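Local atomic coordinates of dinoflagellate luciferase (Lingulodinium polyedrum, PDB entry 1VPR), a protein that catalyses, through the third of its three homologous luciferase domains studied here, the oxidation of dinoflagellate luciferin by molecular oxygen, emitting flashes of blue light during the night. Residues D103-F108 with E276-P281; A147-P152 with R259-F264; F287-T292 with F300-K305. All coordinates share one frame; numbering follows the deposited sequence.

Contact 1 of 3, residues D103-F108 with E276-P281; sequences DRTLCF and ERRAFP
Cys107 and Glu276 bring segment 103-108 and strand 276-281 closest together, with CA atoms 6.5 Å apart, and the Cys107 backbone N donates to Glu276 OE1 at 3.0 Å. Polar side chains do most of the joining. Arg278 meets Thr105 end-on, its chain bent at chi3 (71°): NH2 reaches Thr105 OG1 at 2.8 Å, while NH1 bonds both that hydroxyl and Thr105 O, the carbonyl being met from above its plane. Thr105 OG1 in turn donates to Asp103 OD1 at 2.6 Å, and Thr105 N binds the same oxygen, which makes an Asx turn; together the two bonds hold the hydroxyl before the guanidinium. Asp103 OD2 lies over one face of the Arg278 guanidinium, a long pairing of charges only, completing a salt-bridge network of Asp103, Glu276 and Arg278. Arg278 NE holds Glu276 OE2 at 2.6 Å, and Leu106 CD2 lies against Glu276 CD at 3.5 Å, an apolar lid on the buried carboxylate. A leucine in place of Arg278 would probably leave Thr105 O and OG1 without these donors and strip Glu276 OE2 of its close cation. Asp103 also bridges to Arg289, tying the loop to strand 285-294, and Glu276 to Arg259 of strand 259-266.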
loop_
_atom_site.group_PDB
_atom_site.type_symbol
_atom_site.label_atom_id
_atom_site.label_comp_id
_atom_site.label_asym_id
_atom_site.label_seq_id
_atom_site.Cartn_x
_atom_site.Cartn_y
_atom_site.Cartn_z
ATOM N N ASP A 103 -16.562 4.331 -15.599
ATOM C CA ASP A 103 -17.083 4.711 -14.293
ATOM C C ASP A 103 -16.874 6.190 -13.994
ATOM O O ASP A 103 -15.745 6.657 -13.894
ATOM C CB ASP A 103 -16.430 3.870 -13.187
ATOM C CG ASP A 103 -17.192 3.938 -11.868
ATOM O OD1 ASP A 103 -17.921 4.936 -11.634
ATOM O OD2 ASP A 103 -17.053 2.994 -11.049
ATOM N N ARG A 104 -17.968 6.920 -13.821
ATOM C CA ARG A 104 -17.884 8.349 -13.544
ATOM C C ARG A 104 -18.157 8.669 -12.081
ATOM O O ARG A 104 -18.421 9.817 -11.735
ATOM C CB ARG A 104 -18.873 9.121 -14.445
ATOM C CG ARG A 104 -18.672 8.895 -15.956
ATOM C CD ARG A 104 -17.234 9.144 -16.399
ATOM N NE ARG A 104 -17.041 8.761 -17.797
ATOM C CZ ARG A 104 -15.866 8.442 -18.342
ATOM N NH1 ARG A 104 -14.755 8.460 -17.606
ATOM N NH2 ARG A 104 -15.802 8.086 -19.625
ATOM N N THR A 105 -18.087 7.664 -11.217
ATOM C CA THR A 105 -18.341 7.896 -9.792
ATOM C C THR A 105 -17.053 7.918 -8.982
ATOM O O THR A 105 -17.098 7.845 -7.756
ATOM C CB THR A 105 -19.253 6.795 -9.172
ATOM O OG1 THR A 105 -18.549 5.549 -9.182
ATOM C CG2 THR A 105 -20.571 6.622 -9.983
ATOM N N LEU A 106 -15.909 8.022 -9.650
ATOM C CA LEU A 106 -14.625 8.035 -8.940
ATOM C C LEU A 106 -14.391 9.272 -8.090
ATOM O O LEU A 106 -14.909 10.353 -8.383
ATOM C CB LEU A 106 -13.475 7.886 -9.919
ATOM C CG LEU A 106 -13.395 6.504 -10.524
ATOM C CD1 LEU A 106 -12.438 6.566 -11.695
ATOM C CD2 LEU A 106 -12.919 5.509 -9.474
ATOM N N CYS A 107 -13.596 9.084 -7.038
ATOM C CA CYS A 107 -13.246 10.128 -6.084
ATOM C C CYS A 107 -12.589 11.310 -6.761
ATOM O O CYS A 107 -12.164 11.227 -7.916
ATOM C CB CYS A 107 -12.283 9.563 -5.024
ATOM S SG CYS A 107 -10.767 8.844 -5.773
ATOM N N PHE A 108 -12.509 12.409 -6.021
ATOM C CA PHE A 108 -11.895 13.659 -6.492
ATOM C C PHE A 108 -12.535 14.138 -7.799
ATOM O O PHE A 108 -11.866 14.742 -8.635
ATOM C CB PHE A 108 -10.384 13.479 -6.696
ATOM C CG PHE A 108 -9.596 13.344 -5.408
ATOM C CD1 PHE A 108 -9.240 12.092 -4.928
ATOM C CD2 PHE A 108 -9.223 14.480 -4.675
ATOM C CE1 PHE A 108 -8.521 11.958 -3.731
ATOM C CE2 PHE A 108 -8.504 14.358 -3.474
ATOM C CZ PHE A 108 -8.153 13.086 -3.004
ATOM N N GLU A 276 -8.706 5.572 -4.297
ATOM C CA GLU A 276 -9.909 5.123 -3.608
ATOM C C GLU A 276 -9.925 3.604 -3.595
ATOM O O GLU A 276 -9.297 2.952 -4.460
ATOM C CB GLU A 276 -11.210 5.617 -4.282
ATOM C CG GLU A 276 -11.499 5.087 -5.689
ATOM C CD GLU A 276 -12.985 5.112 -5.983
ATOM O OE1 GLU A 276 -13.547 6.233 -6.035
ATOM O OE2 GLU A 276 -13.605 4.021 -6.132
ATOM N N ARG A 277 -10.604 3.041 -2.591
ATOM C CA ARG A 277 -10.824 1.596 -2.518
ATOM C C ARG A 277 -12.293 1.489 -2.195
ATOM O O ARG A 277 -12.754 2.141 -1.260
ATOM C CB ARG A 277 -10.037 0.911 -1.404
ATOM C CG ARG A 277 -8.558 0.635 -1.748
ATOM C CD ARG A 277 -7.762 0.230 -0.503
ATOM N NE ARG A 277 -6.425 -0.229 -0.882
ATOM C CZ ARG A 277 -5.451 -0.487 -0.014
ATOM N NH1 ARG A 277 -5.672 -0.336 1.284
ATOM N NH2 ARG A 277 -4.250 -0.876 -0.448
ATOM N N ARG A 278 -13.024 0.677 -2.956
ATOM C CA ARG A 278 -14.444 0.478 -2.702
ATOM C C ARG A 278 -14.769 -1.002 -2.764
ATOM O O ARG A 278 -14.204 -1.745 -3.585
ATOM C CB ARG A 278 -15.319 1.252 -3.711
ATOM C CG ARG A 278 -15.303 0.761 -5.144
ATOM C CD ARG A 278 -16.363 1.495 -5.988
ATOM N NE ARG A 278 -16.002 2.899 -6.228
ATOM C CZ ARG A 278 -16.747 3.757 -6.929
ATOM N NH1 ARG A 278 -16.328 4.998 -7.098
ATOM N NH2 ARG A 278 -17.915 3.378 -7.452
ATOM N N ALA A 279 -15.664 -1.434 -1.879
ATOM C CA ALA A 279 -16.097 -2.828 -1.827
ATOM C C ALA A 279 -17.531 -2.896 -2.343
ATOM O O ALA A 279 -18.351 -2.060 -1.984
ATOM C CB ALA A 279 -16.047 -3.348 -0.390
ATOM N N PHE A 280 -17.836 -3.895 -3.162
ATOM C CA PHE A 280 -19.191 -4.041 -3.710
ATOM C C PHE A 280 -19.405 -5.494 -4.132
ATOM O O PHE A 280 -18.450 -6.222 -4.405
ATOM C CB PHE A 280 -19.383 -3.090 -4.908
ATOM C CG PHE A 280 -18.311 -3.214 -5.943
ATOM C CD1 PHE A 280 -18.410 -4.167 -6.960
ATOM C CD2 PHE A 280 -17.158 -2.432 -5.867
ATOM C CE1 PHE A 280 -17.377 -4.343 -7.883
ATOM C CE2 PHE A 280 -16.123 -2.598 -6.780
ATOM C CZ PHE A 280 -16.233 -3.559 -7.794
ATOM N N PRO A 281 -20.663 -5.939 -4.190
ATOM C CA PRO A 281 -20.934 -7.322 -4.578
ATOM C C PRO A 281 -21.042 -7.550 -6.086
ATOM O O PRO A 281 -21.387 -6.633 -6.846
ATOM C CB PRO A 281 -22.247 -7.610 -3.857
ATOM C CG PRO A 281 -22.979 -6.300 -4.040
ATOM C CD PRO A 281 -21.896 -5.259 -3.746
#

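Contact 2 of 3, residues A147-P152 with R259-F264; sequences AGLPEP and RKIGFF
Leu149 and Pro150 meet Ile261 and Phe263 where an irregular loop packs on the antiparallel beta barrel of this calycin-superfamily domain. Strand 259-264 supplies alternate residues to the contact: Ile261 and Phe263 start toward the loop, while Gly262 between them has no side chain and its CA lies 4.2 Å from Leu149 CD1. The backbones stay well apart, with Leu149 and Gly262 CA atoms separated by 7.2 Å, so the bridging is done by hydrocarbon. Leucine suits this place because its fork serves two neighbours at once. With CG trans to the backbone N (chi1 -178°), the side chain extends from the loop, and CD1 touches Ile261 CG2 at 3.9 Å while CD2 turns to the Phe263 ring. Leu149 and Ile261 run past one another head to tail, whereas Leu149 comes in roughly perpendicular to Phe263. Pro150, a rigid ring with no backbone N-H to satisfy, places CG 4.1 Å from Ile261 CD1, and its carbonyl oxygen is bonded by Tyr339 OH. Phe108 of helix 107-111 and Val253 of strand 247-253 also touch Leu149, so the leucine is buried among helix, loop and strands. The branched Ile261 thus has both ends in use: CG2 against the leucine, and CD1 not only beside the proline but 3.8 Å above the guanidinium plane of Arg259, over its centre.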
loop_
_atom_site.group_PDB
_atom_site.type_symbol
_atom_site.label_atom_id
_atom_site.label_comp_id
_atom_site.label_asym_id
_atom_site.label_seq_id
_atom_site.Cartn_x
_atom_site.Cartn_y
_atom_site.Cartn_z
ATOM N N ALA A 147 -7.117 19.103 -2.784
ATOM C CA ALA A 147 -8.456 19.672 -2.967
ATOM C C ALA A 147 -9.469 18.576 -3.293
ATOM O O ALA A 147 -9.177 17.690 -4.100
ATOM C CB ALA A 147 -8.433 20.699 -4.132
ATOM N N GLY A 148 -10.655 18.639 -2.684
ATOM C CA GLY A 148 -11.678 17.633 -2.966
ATOM C C GLY A 148 -11.659 16.421 -2.047
ATOM O O GLY A 148 -12.501 15.532 -2.170
ATOM N N LEU A 149 -10.702 16.356 -1.126
ATOM C CA LEU A 149 -10.680 15.222 -0.210
ATOM C C LEU A 149 -11.774 15.421 0.830
ATOM O O LEU A 149 -11.858 16.474 1.452
ATOM C CB LEU A 149 -9.321 15.111 0.500
ATOM C CG LEU A 149 -9.178 13.923 1.462
ATOM C CD1 LEU A 149 -9.126 12.626 0.666
ATOM C CD2 LEU A 149 -7.910 14.087 2.307
ATOM N N PRO A 150 -12.640 14.415 1.027
ATOM C CA PRO A 150 -13.687 14.591 2.030
ATOM C C PRO A 150 -13.078 14.691 3.416
ATOM O O PRO A 150 -11.996 14.156 3.662
ATOM C CB PRO A 150 -14.545 13.340 1.867
ATOM C CG PRO A 150 -13.557 12.309 1.317
ATOM C CD PRO A 150 -12.785 13.132 0.317
ATOM N N GLU A 151 -13.764 15.391 4.316
ATOM C CA GLU A 151 -13.294 15.545 5.685
ATOM C C GLU A 151 -13.678 14.290 6.440
ATOM O O GLU A 151 -14.585 13.558 6.023
ATOM C CB GLU A 151 -13.910 16.788 6.330
ATOM C CG GLU A 151 -13.447 18.053 5.624
ATOM C CD GLU A 151 -14.027 19.328 6.212
ATOM O OE1 GLU A 151 -15.023 19.246 6.953
ATOM O OE2 GLU A 151 -13.481 20.411 5.919
ATOM N N PRO A 152 -12.990 14.011 7.552
ATOM C CA PRO A 152 -13.319 12.800 8.312
ATOM C C PRO A 152 -14.480 13.013 9.287
ATOM O O PRO A 152 -14.918 14.139 9.504
ATOM C CB PRO A 152 -12.010 12.493 9.026
ATOM C CG PRO A 152 -11.500 13.883 9.358
ATOM C CD PRO A 152 -11.796 14.684 8.098
ATOM N N ARG A 259 -16.539 2.764 0.940
ATOM C CA ARG A 259 -15.458 3.331 0.159
ATOM C C ARG A 259 -14.460 4.133 0.971
ATOM O O ARG A 259 -14.829 4.883 1.863
ATOM C CB ARG A 259 -16.020 4.243 -0.973
ATOM C CG ARG A 259 -14.904 4.857 -1.811
ATOM C CD ARG A 259 -15.385 5.528 -3.100
ATOM N NE ARG A 259 -16.321 6.608 -2.828
ATOM C CZ ARG A 259 -16.556 7.602 -3.676
ATOM N NH1 ARG A 259 -15.910 7.645 -4.837
ATOM N NH2 ARG A 259 -17.449 8.535 -3.372
ATOM N N LYS A 260 -13.183 3.966 0.666
ATOM C CA LYS A 260 -12.149 4.763 1.317
ATOM C C LYS A 260 -11.594 5.675 0.239
ATOM O O LYS A 260 -11.491 5.279 -0.935
ATOM C CB LYS A 260 -10.981 3.907 1.823
ATOM C CG LYS A 260 -11.309 2.933 2.927
ATOM C CD LYS A 260 -9.981 2.366 3.454
ATOM C CE LYS A 260 -9.209 1.620 2.338
ATOM N NZ LYS A 260 -7.957 1.043 2.873
ATOM N N ILE A 261 -11.243 6.890 0.620
ATOM C CA ILE A 261 -10.656 7.858 -0.318
ATOM C C ILE A 261 -9.408 8.423 0.345
ATOM O O ILE A 261 -9.428 8.825 1.512
ATOM C CB ILE A 261 -11.630 9.016 -0.643
ATOM C CG1 ILE A 261 -12.888 8.453 -1.300
ATOM C CG2 ILE A 261 -10.945 10.012 -1.602
ATOM C CD1 ILE A 261 -13.958 9.498 -1.571
ATOM N N GLY A 262 -8.310 8.465 -0.392
ATOM C CA GLY A 262 -7.078 8.954 0.213
ATOM C C GLY A 262 -6.076 9.453 -0.795
ATOM O O GLY A 262 -6.392 9.662 -1.972
ATOM N N PHE A 263 -4.858 9.653 -0.346
ATOM C CA PHE A 263 -3.820 10.134 -1.241
ATOM C C PHE A 263 -2.504 9.774 -0.598
ATOM O O PHE A 263 -2.454 9.541 0.619
ATOM C CB PHE A 263 -3.894 11.658 -1.377
ATOM C CG PHE A 263 -3.657 12.374 -0.098
ATOM C CD1 PHE A 263 -4.693 12.533 0.834
ATOM C CD2 PHE A 263 -2.389 12.862 0.212
ATOM C CE1 PHE A 263 -4.461 13.167 2.044
ATOM C CE2 PHE A 263 -2.149 13.497 1.434
ATOM C CZ PHE A 263 -3.170 13.651 2.337
ATOM N N PHE A 264 -1.444 9.732 -1.404
ATOM C CA PHE A 264 -0.112 9.430 -0.901
ATOM C C PHE A 264 0.876 10.333 -1.600
ATOM O O PHE A 264 0.901 10.378 -2.817
ATOM C CB PHE A 264 0.296 7.975 -1.175
ATOM C CG PHE A 264 -0.468 6.976 -0.376
ATOM C CD1 PHE A 264 -1.705 6.533 -0.800
ATOM C CD2 PHE A 264 0.010 6.555 0.860
ATOM C CE1 PHE A 264 -2.472 5.692 -0.000
ATOM C CE2 PHE A 264 -0.745 5.714 1.661
ATOM C CZ PHE A 264 -1.989 5.285 1.235
#

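Contact 3 of 3, residues F287-T292 with F300-K305; sequences FMRQAT and FVFYVK
Met288 and Tyr303 form one hydrogen-bonded antiparallel pair and Gln290 and Val301 the next, so the neighbouring strands 287-292 and 300-305 satisfy the amides and carbonyls that face each other. The strand axes approach to 4.6 Å, with N-to-C directions 162° apart. Met288 N donates to Tyr303 O and Tyr303 N returns the bond to Met288 O; Gln290 N reaches Val301 O at 2.7 Å in a nearly straight bond (173°), and Val301 N gives to Gln290 O. The alternate residues point their backbone groups to the strands beyond: Arg289 pairs with Arg278 of strand 271-282, and Phe302 with Val168 of strand 163-169.

Side chains sort onto two faces. On that of Met288, Gln290, Val301 and Tyr303, the Tyr303 hydroxyl donates to Gln290 OE1 at 2.7 Å, approaching from above the amide's carbonyl plane. The same oxygen takes a second bond from Arg277 NE, while Gln290 NE2 has a weak bond to His200 O; a long polar amide suits a buried spot where both its ends have partners. Met288, deposited as selenomethionine, places SE obliquely 4.7 Å from the centroid of the Tyr303 ring, a Met-aromatic contact.

On the other face, Arg289 CG sits over the Phe302 ring, 3.9 Å from its centroid, in a CH-pi contact. A bend at chi3 (65°) then turns the buried guanidinium, one face toward Phe300 CE2, and its NH1 finds Asp103 in a salt bridge. Ala291 is small enough to let Phe300 CE2 approach its CB to 3.6 Å, and Val304 CG2 lies over the Phe287 ring, which helix 87-100 also touches. This is a regular beta hairpin, 285-294 with 297-307, with the up-and-down connection characteristic of calycin barrels.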
loop_
_atom_site.group_PDB
_atom_site.type_symbol
_atom_site.label_atom_id
_atom_site.label_comp_id
_atom_site.label_asym_id
_atom_site.label_seq_id
_atom_site.Cartn_x
_atom_site.Cartn_y
_atom_site.Cartn_z
ATOM N N PHE A 287 -16.229 -7.880 -4.077
ATOM C CA PHE A 287 -14.989 -7.461 -4.685
ATOM C C PHE A 287 -14.562 -6.107 -4.137
ATOM O O PHE A 287 -15.361 -5.369 -3.566
ATOM C CB PHE A 287 -15.128 -7.323 -6.215
ATOM C CG PHE A 287 -15.075 -8.628 -6.963
ATOM C CD1 PHE A 287 -16.156 -9.513 -6.939
ATOM C CD2 PHE A 287 -13.951 -8.965 -7.705
ATOM C CE1 PHE A 287 -16.108 -10.703 -7.642
ATOM C CE2 PHE A 287 -13.898 -10.160 -8.409
ATOM C CZ PHE A 287 -14.973 -11.027 -8.379
HETATM N N MSE A 288 -13.290 -5.792 -4.324
HETATM C CA MSE A 288 -12.777 -4.513 -3.914
HETATM C C MSE A 288 -12.034 -3.962 -5.108
HETATM O O MSE A 288 -11.204 -4.656 -5.691
HETATM C CB MSE A 288 -11.798 -4.630 -2.724
HETATM C CG MSE A 288 -11.027 -3.331 -2.516
HETATM SE SE MSE A 288 -9.858 -3.328 -0.955
HETATM C CE MSE A 288 -11.151 -2.926 0.300
ATOM N N ARG A 289 -12.333 -2.725 -5.483
ATOM C CA ARG A 289 -11.619 -2.115 -6.579
ATOM C C ARG A 289 -10.802 -0.962 -6.044
ATOM O O ARG A 289 -11.317 -0.073 -5.375
ATOM C CB ARG A 289 -12.556 -1.594 -7.683
ATOM C CG ARG A 289 -11.766 -0.992 -8.863
ATOM C CD ARG A 289 -12.676 -0.280 -9.884
ATOM N NE ARG A 289 -13.327 0.906 -9.308
ATOM C CZ ARG A 289 -14.412 1.490 -9.826
ATOM N NH1 ARG A 289 -14.939 2.559 -9.246
ATOM N NH2 ARG A 289 -14.981 0.999 -10.923
ATOM N N GLN A 290 -9.510 -1.002 -6.334
ATOM C CA GLN A 290 -8.585 0.050 -5.925
ATOM C C GLN A 290 -8.255 0.863 -7.183
ATOM O O GLN A 290 -7.889 0.296 -8.210
ATOM C CB GLN A 290 -7.313 -0.606 -5.388
ATOM C CG GLN A 290 -6.202 0.334 -4.960
ATOM C CD GLN A 290 -5.037 -0.428 -4.381
ATOM O OE1 GLN A 290 -5.185 -1.159 -3.394
ATOM N NE2 GLN A 290 -3.867 -0.270 -4.995
ATOM N N ALA A 291 -8.378 2.186 -7.113
ATOM C CA ALA A 291 -8.094 3.023 -8.264
ATOM C C ALA A 291 -7.139 4.126 -7.825
ATOM O O ALA A 291 -7.490 4.955 -6.975
ATOM C CB ALA A 291 -9.415 3.634 -8.816
ATOM N N THR A 292 -5.944 4.130 -8.410
ATOM C CA THR A 292 -4.911 5.112 -8.092
ATOM C C THR A 292 -4.613 5.990 -9.303
ATOM O O THR A 292 -4.425 5.483 -10.407
ATOM C CB THR A 292 -3.615 4.422 -7.698
ATOM O OG1 THR A 292 -3.889 3.450 -6.682
ATOM C CG2 THR A 292 -2.612 5.434 -7.153
ATOM N N PHE A 300 -5.799 0.474 -11.957
ATOM C CA PHE A 300 -6.739 -0.313 -11.155
ATOM C C PHE A 300 -6.185 -1.632 -10.608
ATOM O O PHE A 300 -5.407 -2.320 -11.273
ATOM C CB PHE A 300 -8.007 -0.667 -11.963
ATOM C CG PHE A 300 -8.807 0.521 -12.412
ATOM C CD1 PHE A 300 -8.631 1.057 -13.693
ATOM C CD2 PHE A 300 -9.717 1.118 -11.551
ATOM C CE1 PHE A 300 -9.351 2.168 -14.098
ATOM C CE2 PHE A 300 -10.446 2.236 -11.951
ATOM C CZ PHE A 300 -10.262 2.760 -13.221
ATOM N N VAL A 301 -6.583 -1.961 -9.378
ATOM C CA VAL A 301 -6.209 -3.228 -8.757
ATOM C C VAL A 301 -7.548 -3.792 -8.295
ATOM O O VAL A 301 -8.359 -3.063 -7.706
ATOM C CB VAL A 301 -5.258 -3.045 -7.514
ATOM C CG1 VAL A 301 -4.969 -4.418 -6.883
ATOM C CG2 VAL A 301 -3.950 -2.401 -7.951
ATOM N N PHE A 302 -7.812 -5.062 -8.601
ATOM C CA PHE A 302 -9.057 -5.707 -8.161
ATOM C C PHE A 302 -8.731 -6.870 -7.248
ATOM O O PHE A 302 -7.780 -7.632 -7.516
ATOM C CB PHE A 302 -9.875 -6.252 -9.344
ATOM C CG PHE A 302 -10.549 -5.183 -10.166
ATOM C CD1 PHE A 302 -9.844 -4.497 -11.146
ATOM C CD2 PHE A 302 -11.882 -4.862 -9.946
ATOM C CE1 PHE A 302 -10.457 -3.505 -11.899
ATOM C CE2 PHE A 302 -12.503 -3.877 -10.696
ATOM C CZ PHE A 302 -11.788 -3.198 -11.674
ATOM N N TYR A 303 -9.529 -7.015 -6.185
ATOM C CA TYR A 303 -9.371 -8.100 -5.208
ATOM C C TYR A 303 -10.726 -8.742 -4.995
ATOM O O TYR A 303 -11.771 -8.072 -5.097
ATOM C CB TYR A 303 -8.942 -7.575 -3.826
ATOM C CG TYR A 303 -7.791 -6.583 -3.798
ATOM C CD1 TYR A 303 -8.004 -5.217 -4.010
ATOM C CD2 TYR A 303 -6.515 -6.999 -3.468
ATOM C CE1 TYR A 303 -6.955 -4.290 -3.878
ATOM C CE2 TYR A 303 -5.458 -6.081 -3.326
ATOM C CZ TYR A 303 -5.691 -4.731 -3.528
ATOM O OH TYR A 303 -4.656 -3.833 -3.329
ATOM N N VAL A 304 -10.724 -10.029 -4.680
ATOM C CA VAL A 304 -11.975 -10.714 -4.383
ATOM C C VAL A 304 -11.885 -11.138 -2.907
ATOM O O VAL A 304 -10.825 -11.560 -2.431
ATOM C CB VAL A 304 -12.214 -11.939 -5.313
ATOM C CG1 VAL A 304 -11.088 -12.987 -5.147
ATOM C CG2 VAL A 304 -13.566 -12.562 -4.987
ATOM N N LYS A 305 -12.977 -10.995 -2.163
ATOM C CA LYS A 305 -12.957 -11.341 -0.746
ATOM C C LYS A 305 -13.053 -12.860 -0.533
ATOM O O LYS A 305 -14.050 -13.493 -0.903
ATOM C CB LYS A 305 -14.098 -10.632 -0.018
ATOM C CG LYS A 305 -13.777 -10.421 1.447
ATOM C CD LYS A 305 -14.938 -9.872 2.229
ATOM C CE LYS A 305 -14.464 -9.514 3.617
ATOM N NZ LYS A 305 -15.567 -8.892 4.420
#

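Overall arrangement
All three contacts lie in the luciferase catalytic domain and use adjacent strands of one antiparallel sheet, in the order 297-307, 285-294, 271-282, 259-266. Contact 1 stands between the others, its centre about 9 Å from that of contact 3 and about 12 Å from that of contact 2; contacts 2 and 3 have centres about 17 Å apart and do not touch. Along the chain, contact 2 is nested within the loop closed by contact 1, and contact 3 follows both. Contacts 1 and 2 therefore fasten two chain pieces preceding the barrel strands onto strands that come much later in the sequence, while contact 3 builds the barrel wall itself.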